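Local coordinates for protein long-chain-fatty-acid--CoA ligase FadD13 (Mycobacterium tuberculosis CDC1551, PDB 5ZRN) that belongs to the AMP-binding enzyme family of the ANL clan and binds 5'-O-{[(1R)-1-hydroxydodecyl]sulfamoyl}adenosine in a pocket lined by 16 residues, at residues A[59-64]-A[104-109]; A[172-177]-A[302-307]; A[183-188]-A[214-219]. All blocks are in the same frame, centred on the assembly; numbering follows the deposited sequence.

Contact 1: A[59-64]-A[104-109]; sequences LLMPNS and VVIYGA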
loop_
_atom_site.group_PDB
_atom_site.type_symbol
_atom_site.label_atom_id
_atom_site.label_comp_id
_atom_site.label_asym_id
_atom_site.label_seq_id
_atom_site.Cartn_x
_atom_site.Cartn_y
_atom_site.Cartn_z
ATOM N N LEU A 59 9.042 7.522 -7.358
ATOM C CA LEU A 59 7.734 8.040 -7.740
ATOM C C LEU A 59 7.262 9.037 -6.687
ATOM O O LEU A 59 6.936 8.652 -5.565
ATOM C CB LEU A 59 6.729 6.892 -7.883
ATOM C CG LEU A 59 7.084 5.802 -8.908
ATOM C CD1 LEU A 59 6.123 4.638 -8.760
ATOM C CD2 LEU A 59 7.034 6.359 -10.335
ATOM N N LEU A 60 7.259 10.316 -7.062
ATOM C CA LEU A 60 6.849 11.442 -6.209
ATOM C C LEU A 60 5.652 12.088 -6.920
ATOM O O LEU A 60 5.814 13.040 -7.693
ATOM C CB LEU A 60 7.980 12.473 -6.126
ATOM C CG LEU A 60 8.409 13.086 -4.789
ATOM C CD1 LEU A 60 9.071 14.419 -5.060
ATOM C CD2 LEU A 60 7.234 13.280 -3.877
ATOM N N MET A 61 4.451 11.580 -6.667
ATOM C CA MET A 61 3.279 12.110 -7.361
ATOM C C MET A 61 1.970 11.792 -6.659
ATOM O O MET A 61 1.898 10.863 -5.864
ATOM C CB MET A 61 3.247 11.535 -8.779
ATOM C CG MET A 61 3.288 10.008 -8.808
ATOM S SD MET A 61 3.237 9.367 -10.484
ATOM C CE MET A 61 4.956 9.485 -10.951
ATOM N N PRO A 62 0.911 12.562 -6.951
ATOM C CA PRO A 62 -0.377 12.292 -6.304
ATOM C C PRO A 62 -0.896 10.954 -6.816
ATOM O O PRO A 62 -0.416 10.452 -7.837
ATOM C CB PRO A 62 -1.244 13.451 -6.772
ATOM C CG PRO A 62 -0.749 13.674 -8.162
ATOM C CD PRO A 62 0.761 13.601 -7.989
ATOM N N ASN A 63 -1.853 10.372 -6.101
ATOM C CA ASN A 63 -2.426 9.111 -6.529
ATOM C C ASN A 63 -2.932 9.367 -7.933
ATOM O O ASN A 63 -3.462 10.438 -8.225
ATOM C CB ASN A 63 -3.590 8.709 -5.621
ATOM C CG ASN A 63 -3.143 8.404 -4.208
ATOM O OD1 ASN A 63 -2.018 8.717 -3.820
ATOM N ND2 ASN A 63 -4.027 7.800 -3.425
ATOM N N SER A 64 -2.755 8.392 -8.806
ATOM C CA SER A 64 -3.198 8.538 -10.177
ATOM C C SER A 64 -3.031 7.205 -10.876
ATOM O O SER A 64 -2.380 6.298 -10.346
ATOM C CB SER A 64 -2.352 9.591 -10.887
ATOM O OG SER A 64 -0.987 9.223 -10.854
ATOM N N VAL A 104 16.206 7.181 -11.740
ATOM C CA VAL A 104 15.174 7.940 -12.432
ATOM C C VAL A 104 14.098 8.390 -11.452
ATOM O O VAL A 104 13.667 7.614 -10.607
ATOM C CB VAL A 104 14.497 7.098 -13.535
ATOM C CG1 VAL A 104 13.288 7.825 -14.079
ATOM C CG2 VAL A 104 15.480 6.823 -14.646
ATOM N N VAL A 105 13.677 9.645 -11.564
ATOM C CA VAL A 105 12.624 10.193 -10.704
ATOM C C VAL A 105 11.458 10.721 -11.544
ATOM O O VAL A 105 11.632 11.612 -12.393
ATOM C CB VAL A 105 13.133 11.360 -9.826
ATOM C CG1 VAL A 105 11.979 11.948 -9.033
ATOM C CG2 VAL A 105 14.205 10.879 -8.884
ATOM N N ILE A 106 10.276 10.151 -11.325
ATOM C CA ILE A 106 9.083 10.586 -12.037
ATOM C C ILE A 106 8.305 11.373 -10.987
ATOM O O ILE A 106 8.025 10.844 -9.909
ATOM C CB ILE A 106 8.211 9.401 -12.495
ATOM C CG1 ILE A 106 9.074 8.295 -13.113
ATOM C CG2 ILE A 106 7.170 9.901 -13.499
ATOM C CD1 ILE A 106 9.580 8.590 -14.489
ATOM N N TYR A 107 7.957 12.624 -11.295
ATOM C CA TYR A 107 7.251 13.457 -10.325
ATOM C C TYR A 107 6.087 14.226 -10.920
ATOM O O TYR A 107 6.075 14.539 -12.108
ATOM C CB TYR A 107 8.232 14.440 -9.663
ATOM C CG TYR A 107 8.853 15.450 -10.614
ATOM C CD1 TYR A 107 8.227 16.665 -10.878
ATOM C CD2 TYR A 107 10.053 15.172 -11.272
ATOM C CE1 TYR A 107 8.773 17.576 -11.775
ATOM C CE2 TYR A 107 10.612 16.074 -12.166
ATOM C CZ TYR A 107 9.966 17.273 -12.418
ATOM O OH TYR A 107 10.495 18.162 -13.329
ATOM N N GLY A 108 5.104 14.521 -10.077
ATOM C CA GLY A 108 3.940 15.258 -10.522
ATOM C C GLY A 108 4.135 16.755 -10.375
ATOM O O GLY A 108 5.041 17.214 -9.668
ATOM N N ALA A 109 3.276 17.516 -11.042
ATOM C CA ALA A 109 3.350 18.970 -11.005
ATOM C C ALA A 109 3.318 19.521 -9.578
ATOM O O ALA A 109 4.017 20.487 -9.262
ATOM C CB ALA A 109 2.217 19.563 -11.835
#
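Leu-59 and Ile-106 lie side by side on one face of a parallel β-sheet, while Leu-60 and Tyr-107, the next pair along, project from the other. Leu-59 reaches its neighbour through one branch alone, CD2, which rests 3.9 Å from Ile-106 CB. Met-61 approaches the same isoleucine just beyond the end of its strand. Its CG is tucked over the main chain, flanked by both N and C (chi1 55°), the chain runs extended to the sulfur, and a bend there (chi3 83°) brings the terminal methyl round: CE lies 3.4 Å from Ile-106 CG2, and also 3.5 Å from Ile-106 O. Ile-106 is thus met by Leu-59 and Met-61 together, and Leu-70 of helix 65-77 packs on all three. On the reverse face the touch is slighter, with Leu-60 CB 4.1 Å from Tyr-107 CB. The tyrosine ring swings away from strand 56-60, and its side chain packs on Trp-131 of strand 130-132, with Ile-115 of helix 112-120 against both Leu-60 and Tyr-107. The backbones are joined by a nearly straight bond from Leu-60 N to Ile-106 O (3.0 Å, 175°) and a more bent one from Gly-108 N to Leu-60 O (2.9 Å). Leu-60 thus gives both N and O to one neighbour, the pattern of parallel pairing, while Leu-59 bonds to Val-82 and Ile-84 on the other side, as in an inner strand. Chemically the pairing divides cleanly: main-chain hydrogen bonds fix the register, and the side chains add apolar contact, with no charged pair between the strands.

Contact 2: A[172-177]-A[302-307]; sequences KGVVHT and ALTESC. With JSA (5'-O-{[(1R)-1-hydroxydodecyl]sulfamoyl}adenosine), chain C.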
loop_
_atom_site.group_PDB
_atom_site.type_symbol
_atom_site.label_atom_id
_atom_site.label_comp_id
_atom_site.label_asym_id
_atom_site.label_seq_id
_atom_site.Cartn_x
_atom_site.Cartn_y
_atom_site.Cartn_z
ATOM N N LYS A 172 14.550 3.839 7.412
ATOM C CA LYS A 172 15.134 2.780 6.592
ATOM C C LYS A 172 14.274 2.401 5.396
ATOM O O LYS A 172 13.053 2.566 5.403
ATOM C CB LYS A 172 15.349 1.518 7.432
ATOM C CG LYS A 172 15.887 1.749 8.817
ATOM C CD LYS A 172 15.700 0.499 9.666
ATOM C CE LYS A 172 15.993 0.773 11.140
ATOM N NZ LYS A 172 15.841 -0.452 11.990
ATOM N N GLY A 173 14.920 1.870 4.367
ATOM C CA GLY A 173 14.174 1.449 3.204
ATOM C C GLY A 173 13.718 0.024 3.435
ATOM O O GLY A 173 14.526 -0.839 3.744
ATOM N N VAL A 174 12.421 -0.226 3.319
ATOM C CA VAL A 174 11.901 -1.572 3.503
ATOM C C VAL A 174 11.807 -2.184 2.119
ATOM O O VAL A 174 11.089 -1.676 1.258
ATOM C CB VAL A 174 10.508 -1.543 4.154
ATOM C CG1 VAL A 174 9.963 -2.960 4.301
ATOM C CG2 VAL A 174 10.604 -0.872 5.515
ATOM N N VAL A 175 12.540 -3.262 1.878
ATOM C CA VAL A 175 12.470 -3.845 0.551
ATOM C C VAL A 175 11.570 -5.067 0.488
ATOM O O VAL A 175 11.700 -6.003 1.274
ATOM C CB VAL A 175 13.893 -4.165 -0.011
ATOM C CG1 VAL A 175 14.944 -3.672 0.951
ATOM C CG2 VAL A 175 14.049 -5.643 -0.314
ATOM N N HIS A 176 10.636 -5.022 -0.452
ATOM C CA HIS A 176 9.701 -6.105 -0.663
ATOM C C HIS A 176 9.920 -6.649 -2.059
ATOM O O HIS A 176 10.319 -5.927 -2.965
ATOM C CB HIS A 176 8.261 -5.611 -0.508
ATOM C CG HIS A 176 7.809 -5.519 0.916
ATOM N ND1 HIS A 176 7.632 -6.629 1.712
ATOM C CD2 HIS A 176 7.515 -4.448 1.692
ATOM C CE1 HIS A 176 7.249 -6.249 2.918
ATOM N NE2 HIS A 176 7.172 -4.931 2.931
ATOM N N THR A 177 9.641 -7.934 -2.215
ATOM C CA THR A 177 9.808 -8.633 -3.475
ATOM C C THR A 177 8.440 -8.895 -4.078
ATOM O O THR A 177 7.419 -8.554 -3.494
ATOM C CB THR A 177 10.468 -9.985 -3.221
ATOM O OG1 THR A 177 9.598 -10.780 -2.393
ATOM C CG2 THR A 177 11.802 -9.802 -2.499
ATOM N N ALA A 302 -0.632 -3.805 11.317
ATOM C CA ALA A 302 0.433 -4.158 10.395
ATOM C C ALA A 302 1.544 -3.122 10.419
ATOM O O ALA A 302 1.427 -2.062 11.058
ATOM C CB ALA A 302 -0.126 -4.285 8.979
ATOM N N LEU A 303 2.625 -3.443 9.715
ATOM C CA LEU A 303 3.780 -2.571 9.618
ATOM C C LEU A 303 4.203 -2.532 8.169
ATOM O O LEU A 303 3.708 -3.308 7.350
ATOM C CB LEU A 303 4.945 -3.110 10.439
ATOM C CG LEU A 303 4.822 -3.249 11.953
ATOM C CD1 LEU A 303 3.820 -4.347 12.322
ATOM C CD2 LEU A 303 6.202 -3.582 12.505
ATOM N N THR A 304 5.126 -1.633 7.856
ATOM C CA THR A 304 5.642 -1.512 6.504
ATOM C C THR A 304 6.397 -2.803 6.212
ATOM O O THR A 304 6.314 -3.361 5.125
ATOM C CB THR A 304 6.600 -0.323 6.405
ATOM O OG1 THR A 304 5.874 0.880 6.674
ATOM C CG2 THR A 304 7.210 -0.236 5.021
ATOM N N GLU A 305 7.115 -3.275 7.220
ATOM C CA GLU A 305 7.889 -4.498 7.129
ATOM C C GLU A 305 7.047 -5.738 6.819
ATOM O O GLU A 305 7.570 -6.721 6.294
ATOM C CB GLU A 305 8.645 -4.715 8.434
ATOM C CG GLU A 305 9.804 -3.745 8.688
ATOM C CD GLU A 305 9.386 -2.409 9.292
ATOM O OE1 GLU A 305 10.262 -1.767 9.918
ATOM O OE2 GLU A 305 8.216 -1.994 9.140
ATOM N N SER A 306 5.756 -5.704 7.152
ATOM C CA SER A 306 4.877 -6.840 6.887
ATOM C C SER A 306 4.011 -6.576 5.663
ATOM O O SER A 306 3.012 -7.255 5.433
ATOM C CB SER A 306 3.991 -7.146 8.101
ATOM O OG SER A 306 3.110 -6.076 8.375
ATOM N N CYS A 307 4.408 -5.572 4.890
ATOM C CA CYS A 307 3.721 -5.206 3.660
ATOM C C CYS A 307 2.234 -4.884 3.859
ATOM O O CYS A 307 1.408 -5.114 2.960
ATOM C CB CYS A 307 3.875 -6.338 2.642
ATOM S SG CYS A 307 3.758 -5.810 0.939
HETATM C C4 JSA C . -0.918 -0.044 15.440
HETATM C C5 JSA C . -1.958 -0.595 14.706
HETATM C C6 JSA C . -3.125 -0.940 15.376
HETATM N N9 JSA C . 0.069 0.216 14.588
HETATM C C2 JSA C . -2.188 -0.207 17.364
HETATM C C12 JSA C . -5.466 -8.535 5.907
HETATM C C11 JSA C . -5.799 -7.046 6.011
HETATM C C10 JSA C . -4.812 -6.332 6.936
HETATM C "C9'" JSA C . -5.128 -4.840 7.050
HETATM C "C8'" JSA C . -4.074 -4.138 7.909
HETATM C "C7'" JSA C . -4.299 -2.626 7.979
HETATM C "C6'" JSA C . -3.139 -1.960 8.721
HETATM C "C5'" JSA C . -3.305 -0.442 8.807
HETATM C "C4'" JSA C . -2.091 0.185 9.497
HETATM C "C3'" JSA C . -0.824 -0.050 8.673
HETATM C "C2'" JSA C . 0.439 0.308 9.461
HETATM C "C1'" JSA C . 1.677 0.035 8.605
HETATM O O1 JSA C . 1.754 1.021 7.572
HETATM N N8 JSA C . 2.900 0.074 9.419
HETATM S S1 JSA C . 3.298 1.590 9.868
HETATM O O2P JSA C . 2.202 2.535 9.477
HETATM O O1P JSA C . 4.574 1.988 9.187
HETATM O "O5'" JSA C . 3.479 1.623 11.286
HETATM C C5A JSA C . 3.472 0.398 12.024
HETATM C C4A JSA C . 3.173 0.642 13.504
HETATM O "O4'" JSA C . 1.925 1.331 13.685
HETATM C C3A JSA C . 2.990 -0.677 14.253
HETATM O "O3'" JSA C . 4.277 -1.213 14.575
HETATM C C2A JSA C . 2.348 -0.119 15.521
HETATM O "O2'" JSA C . 3.329 0.576 16.294
HETATM C C1A JSA C . 1.350 0.877 14.924
HETATM C C8 JSA C . -0.327 -0.162 13.374
HETATM N N7 JSA C . -1.561 -0.656 13.439
HETATM N N3 JSA C . -1.063 0.135 16.761
HETATM N N1 JSA C . -3.202 -0.731 16.698
HETATM N N6 JSA C . -4.158 -1.461 14.719
#
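His-176 NE2 donates to Thr-304 O at 2.8 Å and 177°, the hydrogen bond that joins strand 173-177 to the loop 302-307. The acceptor lies in the plane of the imidazole and the donor in the plane of the carbonyl. Thr-304 O also accepts from Cys-307 N (2.9 Å), so it is gripped twice. Ser-180 OG bonds to ND1 of the same ring, and with both nitrogens engaged the rotation of the imidazole is fixed. Over one face of the ring stands Cys-307, its SG 3.9 Å from the centroid and almost exactly on the ring normal, its CB nearer the CE1 rim in a CH-π contact. Apolar contact comes from Val-174, whose CG2 meets Thr-304 CG2 at 3.5 Å. The threonine divides its branches: with OG1 beside the backbone N (chi1 -63°), the methyl goes to the valine and the hydroxyl to the ligand, 3.0 Å from O1P of 5'-O-{[(1R)-1-hydroxydodecyl]sulfamoyl}adenosine. His-176 thus stands in the second shell, and its bond to Thr-304 is consistent with its holding in place the segment that carries Ala-302, Leu-303 and Thr-304. Strand 173-177 is the middle one of a small antiparallel sheet, between strands 158-163 and 361-362; the loop joins strands 296-302 and 310-313 of the large mixed sheet, and helix 178-191 packs against His-176 and Cys-307 through Val-181 and Ala-184.

Contact 3: A[183-188]-A[214-219]; sequences SAASSW and TVIFSA. With JSA (5'-O-{[(1R)-1-hydroxydodecyl]sulfamoyl}adenosine), chain C.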
loop_
_atom_site.group_PDB
_atom_site.type_symbol
_atom_site.label_atom_id
_atom_site.label_comp_id
_atom_site.label_asym_id
_atom_site.label_seq_id
_atom_site.Cartn_x
_atom_site.Cartn_y
_atom_site.Cartn_z
ATOM N N SER A 183 2.137 -12.432 -1.638
ATOM C CA SER A 183 1.627 -13.093 -0.444
ATOM C C SER A 183 0.738 -12.171 0.386
ATOM O O SER A 183 -0.309 -12.590 0.869
ATOM C CB SER A 183 2.787 -13.623 0.409
ATOM O OG SER A 183 3.463 -14.676 -0.263
ATOM N N ALA A 184 1.149 -10.914 0.539
ATOM C CA ALA A 184 0.369 -9.956 1.311
ATOM C C ALA A 184 -1.012 -9.701 0.686
ATOM O O ALA A 184 -2.040 -9.836 1.359
ATOM C CB ALA A 184 1.131 -8.644 1.438
ATOM N N ALA A 185 -1.023 -9.324 -0.587
ATOM C CA ALA A 185 -2.266 -9.051 -1.295
ATOM C C ALA A 185 -3.126 -10.312 -1.293
ATOM O O ALA A 185 -4.362 -10.246 -1.302
ATOM C CB ALA A 185 -1.971 -8.609 -2.738
ATOM N N SER A 186 -2.449 -11.456 -1.285
ATOM C CA SER A 186 -3.113 -12.749 -1.282
ATOM C C SER A 186 -3.754 -12.955 0.096
ATOM O O SER A 186 -4.890 -13.430 0.214
ATOM C CB SER A 186 -2.092 -13.848 -1.574
ATOM O OG SER A 186 -2.731 -14.997 -2.094
ATOM N N SER A 187 -3.015 -12.578 1.132
ATOM C CA SER A 187 -3.505 -12.684 2.496
ATOM C C SER A 187 -4.781 -11.855 2.683
ATOM O O SER A 187 -5.762 -12.326 3.256
ATOM C CB SER A 187 -2.441 -12.195 3.469
ATOM O OG SER A 187 -2.974 -12.174 4.771
ATOM N N TRP A 188 -4.750 -10.619 2.192
ATOM C CA TRP A 188 -5.879 -9.698 2.275
ATOM C C TRP A 188 -7.098 -10.222 1.517
ATOM O O TRP A 188 -8.207 -10.249 2.047
ATOM C CB TRP A 188 -5.488 -8.337 1.691
ATOM C CG TRP A 188 -4.668 -7.453 2.589
ATOM C CD1 TRP A 188 -3.574 -7.808 3.324
ATOM C CD2 TRP A 188 -4.857 -6.051 2.805
ATOM N NE1 TRP A 188 -3.070 -6.715 3.985
ATOM C CE2 TRP A 188 -3.838 -5.623 3.685
ATOM C CE3 TRP A 188 -5.788 -5.112 2.338
ATOM C CZ2 TRP A 188 -3.724 -4.292 4.110
ATOM C CZ3 TRP A 188 -5.673 -3.787 2.759
ATOM C CH2 TRP A 188 -4.646 -3.392 3.637
ATOM N N THR A 214 -3.299 -2.402 -1.469
ATOM C CA THR A 214 -4.703 -2.342 -1.862
ATOM C C THR A 214 -4.912 -2.350 -3.376
ATOM O O THR A 214 -5.781 -3.072 -3.875
ATOM C CB THR A 214 -5.402 -1.111 -1.232
ATOM O OG1 THR A 214 -5.422 -1.261 0.195
ATOM C CG2 THR A 214 -6.833 -0.982 -1.731
ATOM N N VAL A 215 -4.119 -1.574 -4.118
ATOM C CA VAL A 215 -4.282 -1.547 -5.566
ATOM C C VAL A 215 -3.878 -2.896 -6.164
ATOM O O VAL A 215 -4.461 -3.358 -7.147
ATOM C CB VAL A 215 -3.426 -0.422 -6.253
ATOM C CG1 VAL A 215 -3.624 0.903 -5.544
ATOM C CG2 VAL A 215 -1.965 -0.805 -6.271
ATOM N N ILE A 216 -2.881 -3.527 -5.559
ATOM C CA ILE A 216 -2.396 -4.806 -6.048
ATOM C C ILE A 216 -3.403 -5.911 -5.743
ATOM O O ILE A 216 -3.771 -6.690 -6.619
ATOM C CB ILE A 216 -1.002 -5.128 -5.431
ATOM C CG1 ILE A 216 0.018 -4.100 -5.935
ATOM C CG2 ILE A 216 -0.548 -6.533 -5.825
ATOM C CD1 ILE A 216 1.342 -4.144 -5.226
ATOM N N PHE A 217 -3.867 -5.961 -4.502
ATOM C CA PHE A 217 -4.839 -6.964 -4.113
ATOM C C PHE A 217 -6.150 -6.784 -4.892
ATOM O O PHE A 217 -6.866 -7.758 -5.138
ATOM C CB PHE A 217 -5.015 -6.909 -2.585
ATOM C CG PHE A 217 -6.431 -6.748 -2.106
ATOM C CD1 PHE A 217 -7.082 -5.526 -2.199
ATOM C CD2 PHE A 217 -7.081 -7.802 -1.473
ATOM C CE1 PHE A 217 -8.357 -5.350 -1.664
ATOM C CE2 PHE A 217 -8.352 -7.637 -0.937
ATOM C CZ PHE A 217 -8.990 -6.406 -1.032
ATOM N N SER A 218 -6.441 -5.549 -5.312
ATOM C CA SER A 218 -7.653 -5.265 -6.087
ATOM C C SER A 218 -7.546 -5.877 -7.484
ATOM O O SER A 218 -8.534 -6.377 -8.031
ATOM C CB SER A 218 -7.886 -3.748 -6.207
ATOM O OG SER A 218 -8.203 -3.176 -4.947
ATOM N N ALA A 219 -6.347 -5.825 -8.063
ATOM C CA ALA A 219 -6.121 -6.395 -9.389
ATOM C C ALA A 219 -6.181 -7.916 -9.294
ATOM O O ALA A 219 -6.646 -8.590 -10.205
ATOM C CB ALA A 219 -4.764 -5.964 -9.921
HETATM C C4 JSA C . -0.918 -0.044 15.440
HETATM C C5 JSA C . -1.958 -0.595 14.706
HETATM C C6 JSA C . -3.125 -0.940 15.376
HETATM N N9 JSA C . 0.069 0.216 14.588
HETATM C C2 JSA C . -2.188 -0.207 17.364
HETATM C C12 JSA C . -5.466 -8.535 5.907
HETATM C C11 JSA C . -5.799 -7.046 6.011
HETATM C C10 JSA C . -4.812 -6.332 6.936
HETATM C "C9'" JSA C . -5.128 -4.840 7.050
HETATM C "C8'" JSA C . -4.074 -4.138 7.909
HETATM C "C7'" JSA C . -4.299 -2.626 7.979
HETATM C "C6'" JSA C . -3.139 -1.960 8.721
HETATM C "C5'" JSA C . -3.305 -0.442 8.807
HETATM C "C4'" JSA C . -2.091 0.185 9.497
HETATM C "C3'" JSA C . -0.824 -0.050 8.673
HETATM C "C2'" JSA C . 0.439 0.308 9.461
HETATM C "C1'" JSA C . 1.677 0.035 8.605
HETATM O O1 JSA C . 1.754 1.021 7.572
HETATM N N8 JSA C . 2.900 0.074 9.419
HETATM S S1 JSA C . 3.298 1.590 9.868
HETATM O O2P JSA C . 2.202 2.535 9.477
HETATM O O1P JSA C . 4.574 1.988 9.187
HETATM O "O5'" JSA C . 3.479 1.623 11.286
HETATM C C5A JSA C . 3.472 0.398 12.024
HETATM C C4A JSA C . 3.173 0.642 13.504
HETATM O "O4'" JSA C . 1.925 1.331 13.685
HETATM C C3A JSA C . 2.990 -0.677 14.253
HETATM O "O3'" JSA C . 4.277 -1.213 14.575
HETATM C C2A JSA C . 2.348 -0.119 15.521
HETATM O "O2'" JSA C . 3.329 0.576 16.294
HETATM C C1A JSA C . 1.350 0.877 14.924
HETATM C C8 JSA C . -0.327 -0.162 13.374
HETATM N N7 JSA C . -1.561 -0.656 13.439
HETATM N N3 JSA C . -1.063 0.135 16.761
HETATM N N1 JSA C . -3.202 -0.731 16.698
HETATM N N6 JSA C . -4.158 -1.461 14.719
#
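One face of the Trp-188 indole carries the alkyl tail of the bound 5'-O-{[(1R)-1-hydroxydodecyl]sulfamoyl}adenosine, whose C11 stands 3.3 Å above the plane, while an edge of the six-membered ring is turned to the face of Phe-217. This T-shaped stack, with centroids 5.9 Å apart and planes at 67°, lies in a helix-helix packing interface of the α/β fold. In the plane of the Phe-217 ring, at its edge, sit the backbone oxygens of Ala-185 and Thr-214. The axes of helical segments 183-188 and 214-219 pass 8.6 Å apart. The backbones come nearest at Ala-185, whose CA lies 4.3 Å from Phe-217 CA; its small CB presses against Phe-217 CB at 3.5 Å and, more loosely, against Ile-216 CG2. Trp-188 follows one turn later, where chi1 of -79° and chi2 of 46° turn a face of the indole to the tail, while CB remains 3.6 Å from Phe-217 CD2. The tryptophan therefore forms a wall between the tail of the ligand and helix 209-221, which also meets Phe-71 and Tyr-72 of helix 65-77 through Val-215, Ile-216 and Ala-219. At the far end of the indole, Thr-214 OG1, hydrogen-bonded to Ala-210 O, lies 3.6 Å from Trp-188 CZ3.

How the contacts relate
From the N terminus, contact 1 comes first, closing a loop that runs through helix 65-77, strand 80-83 and helix 90-100 and returns to the four-stranded parallel sheet. It is complete before contact 2 opens at strand 173-177. Contact 2 spans a much longer loop, to residues 302-307, and contact 3 both opens and closes within that span, pairing helix 178-191 with helix 209-221. Contacts 2 and 3 touch, Cys-307 CB lying 3.8 Å from Ala-184 CB, and they share the ligand. Contact 1 stays apart, its nearest atoms about 7 Å from contact 3, but helix 65-77 packs against both and ties the parallel sheet to the ligand-bearing part of the fold.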